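Aminotransferase (Streptomyces pactum, PDB 4ZM4) belongs to the class-III aminotransferases, a family of pyridoxal-phosphate-dependent enzymes. Local coordinates at residues E218-N223 against I227-G232. The protein carries 1 engineered substitution. Sequence-based numbering, arbitrary orientation.
With P3B ((3E,4R,5R)-4,5-dihydroxy-3-{[(Z)-{3-hydroxy-2-methyl-5-[(phosphonooxy)methyl]pyridin-4(1H)-ylidene}methyl]imino}cyclohex-1-ene-1-carboxylic acid), chain H.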
loop_
_atom_site.group_PDB
_atom_site.type_symbol
_atom_site.label_atom_id
_atom_site.label_comp_id
_atom_site.label_asym_id
_atom_site.label_seq_id
_atom_site.Cartn_x
_atom_site.Cartn_y
_atom_site.Cartn_z
ATOM N N GLU B 218 -13.643 10.453 10.059
ATOM C CA GLU B 218 -13.923 11.016 8.739
ATOM C C GLU B 218 -14.661 12.310 8.968
ATOM O O GLU B 218 -15.823 12.306 9.370
ATOM C CB GLU B 218 -14.800 10.092 7.884
ATOM C CG GLU B 218 -14.112 8.835 7.372
ATOM C CD GLU B 218 -15.006 8.042 6.441
ATOM O OE1 GLU B 218 -15.585 8.644 5.488
ATOM O OE2 GLU B 218 -15.148 6.813 6.646
ATOM N N PRO B 219 -14.002 13.459 8.702
ATOM C CA PRO B 219 -14.663 14.718 9.097
ATOM C C PRO B 219 -16.018 14.882 8.406
ATOM O O PRO B 219 -16.938 15.429 8.997
ATOM C CB PRO B 219 -13.667 15.807 8.675
ATOM C CG PRO B 219 -12.398 15.106 8.392
ATOM C CD PRO B 219 -12.707 13.700 8.045
ATOM N N VAL B 220 -16.116 14.459 7.167
ATOM C CA VAL B 220 -17.410 14.171 6.547
ATOM C C VAL B 220 -17.448 12.661 6.372
ATOM O O VAL B 220 -16.529 12.080 5.803
ATOM C CB VAL B 220 -17.548 14.774 5.151
ATOM C CG1 VAL B 220 -18.852 14.321 4.505
ATOM C CG2 VAL B 220 -17.508 16.273 5.209
ATOM N N LEU B 221 -18.471 12.007 6.899
ATOM C CA LEU B 221 -18.593 10.558 6.762
ATOM C C LEU B 221 -18.969 10.267 5.314
ATOM O O LEU B 221 -20.103 10.540 4.914
ATOM C CB LEU B 221 -19.651 9.991 7.713
ATOM C CG LEU B 221 -20.020 8.502 7.504
ATOM C CD1 LEU B 221 -18.785 7.627 7.506
ATOM C CD2 LEU B 221 -21.004 8.008 8.550
ATOM N N ALA B 222 -18.042 9.705 4.535
ATOM C CA ALA B 222 -18.307 9.407 3.103
ATOM C C ALA B 222 -18.546 7.917 2.778
ATOM O O ALA B 222 -19.291 7.623 1.849
ATOM C CB ALA B 222 -17.201 9.952 2.249
ATOM N N ASN B 223 -17.986 6.985 3.565
ATOM C CA ASN B 223 -18.174 5.541 3.343
ATOM C C ASN B 223 -19.476 4.950 3.928
ATOM O O ASN B 223 -19.607 3.733 4.126
ATOM C CB ASN B 223 -16.991 4.758 3.931
ATOM C CG ASN B 223 -15.687 5.027 3.232
ATOM O OD1 ASN B 223 -15.382 4.444 2.184
ATOM N ND2 ASN B 223 -14.871 5.841 3.834
ATOM N N ILE B 227 -22.710 11.790 5.212
ATOM C CA ILE B 227 -23.246 12.499 6.368
ATOM C C ILE B 227 -22.227 13.517 6.885
ATOM O O ILE B 227 -21.240 13.155 7.538
ATOM C CB ILE B 227 -23.677 11.522 7.493
ATOM C CG1 ILE B 227 -24.646 10.484 6.921
ATOM C CG2 ILE B 227 -24.334 12.291 8.629
ATOM C CD1 ILE B 227 -25.008 9.366 7.879
ATOM N N PRO B 228 -22.490 14.799 6.629
ATOM C CA PRO B 228 -21.618 15.803 7.181
ATOM C C PRO B 228 -21.715 15.884 8.706
ATOM O O PRO B 228 -22.643 15.334 9.320
ATOM C CB PRO B 228 -22.123 17.103 6.537
ATOM C CG PRO B 228 -23.566 16.862 6.281
ATOM C CD PRO B 228 -23.733 15.376 6.079
ATOM N N PRO B 229 -20.745 16.544 9.331
ATOM C CA PRO B 229 -20.822 16.635 10.781
ATOM C C PRO B 229 -21.920 17.629 11.159
ATOM O O PRO B 229 -22.100 18.641 10.474
ATOM C CB PRO B 229 -19.443 17.166 11.160
ATOM C CG PRO B 229 -19.025 17.980 9.974
ATOM C CD PRO B 229 -19.668 17.365 8.765
ATOM N N ALA B 230 -22.650 17.340 12.229
ATOM C CA ALA B 230 -23.650 18.256 12.763
ATOM C C ALA B 230 -22.973 19.552 13.186
ATOM O O ALA B 230 -21.801 19.554 13.577
ATOM C CB ALA B 230 -24.357 17.631 13.950
ATOM N N PRO B 231 -23.703 20.668 13.124
ATOM C CA PRO B 231 -23.185 21.958 13.614
ATOM C C PRO B 231 -22.522 21.823 14.984
ATOM O O PRO B 231 -23.133 21.297 15.917
ATOM C CB PRO B 231 -24.443 22.832 13.718
ATOM C CG PRO B 231 -25.403 22.251 12.717
ATOM C CD PRO B 231 -25.118 20.762 12.698
ATOM N N GLY B 232 -21.263 22.248 15.073
ATOM C CA GLY B 232 -20.491 22.219 16.321
ATOM C C GLY B 232 -19.802 20.908 16.713
ATOM O O GLY B 232 -19.086 20.874 17.727
HETATM O OAH P3B H . -6.364 1.301 1.966
HETATM P PBA P3B H . -6.941 2.396 0.977
HETATM O OAI P3B H . -8.007 1.662 0.221
HETATM O OAC P3B H . -5.907 2.962 0.017
HETATM O OAQ P3B H . -7.600 3.499 2.048
HETATM C CAM P3B H . -8.311 3.094 3.262
HETATM C CAV P3B H . -9.188 4.107 3.563
HETATM C CAL P3B H . -8.830 4.968 4.591
HETATM N NAP P3B H . -9.676 6.029 4.885
HETATM C CAU P3B H . -10.834 6.239 4.170
HETATM C CAA P3B H . -11.680 7.268 4.486
HETATM C CAW P3B H . -11.191 5.395 3.214
HETATM O OAE P3B H . -12.342 5.655 2.553
HETATM C CAX P3B H . -10.390 4.318 2.832
HETATM C CAJ P3B H . -10.814 3.418 1.792
HETATM N NAO P3B H . -12.076 3.484 1.249
HETATM C CAT P3B H . -12.535 2.562 0.343
HETATM C CAK P3B H . -11.880 1.351 -0.016
HETATM C CAS P3B H . -12.412 0.399 -0.878
HETATM C CAR P3B H . -11.700 -0.757 -1.251
HETATM O OAD P3B H . -12.127 -1.556 -2.100
HETATM O OAB P3B H . -10.671 -1.086 -0.712
HETATM C CAN P3B H . -13.496 0.661 -1.620
HETATM C CAY P3B H . -14.231 1.998 -1.432
HETATM O OAF P3B H . -15.614 1.602 -1.496
HETATM C CAZ P3B H . -13.870 2.817 -0.126
HETATM O OAG P3B H . -14.205 4.253 -0.132
#
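Leu-221 and Ile-227 face each other as an antiparallel hydrogen-bonded pair, a single bridge that folds the loop between strand 212-217 and helix 233-244 back on itself. Leu-221 N donates to Ile-227 O at 3.1 Å. The return bond, from Ile-227 N to Leu-221 O, is weak, its N-H...O angle being 127°. This backbone pairing leaves Leu-221 CB 3.5 Å from Ile-227 O. With CG anti to the backbone N (chi1 171°), the Leu-221 side chain brings CD2 to 4.3 Å from Ile-227 CD1, a loose contact of methyl ends. Trp-195 NE1 gives Ile-227 O a second donor, and the Trp-195 side chain also touches Leu-221. Val-220 rests CG1 near Pro-228 CA, 4.1 Å away, and turns CG2 to the Pro-229 ring. Pro-219 O points at the CG-CD edge of that ring, 3.4 Å from Pro-229 CD. Asn-196 hydrogen-bonds Pro-228 O and Ala-230 N, ahead of Gly-232 at the N-cap of helix 233-244.

On the other side of the bridge the segment 218-223 lines the P3B pocket. Glu-218 OE1 accepts Ala-222 N at 2.8 Å, next to the bridged Leu-221, while OE2 takes Asn-223 ND2, which lies above the carboxylate plane, as well as Tyr-150 N. Asn-223 ND2 also donates to P3B OAE at 2.8 Å, and Asn-223 OD1 accepts P3B OAG at 2.6 Å. The buried carboxylate thus probably orients the amide of Asn-223, with ND2 shared between Glu-218 and the ligand's pyridine hydroxyl oxygen. One sound and one weak backbone bond, with a few loose apolar contacts, close the loop; Glu-218 ties Ala-222 N and the Asn-223 amide together, and Asn-223 passes the link on to P3B, which implies a second-shell role for the carboxylate.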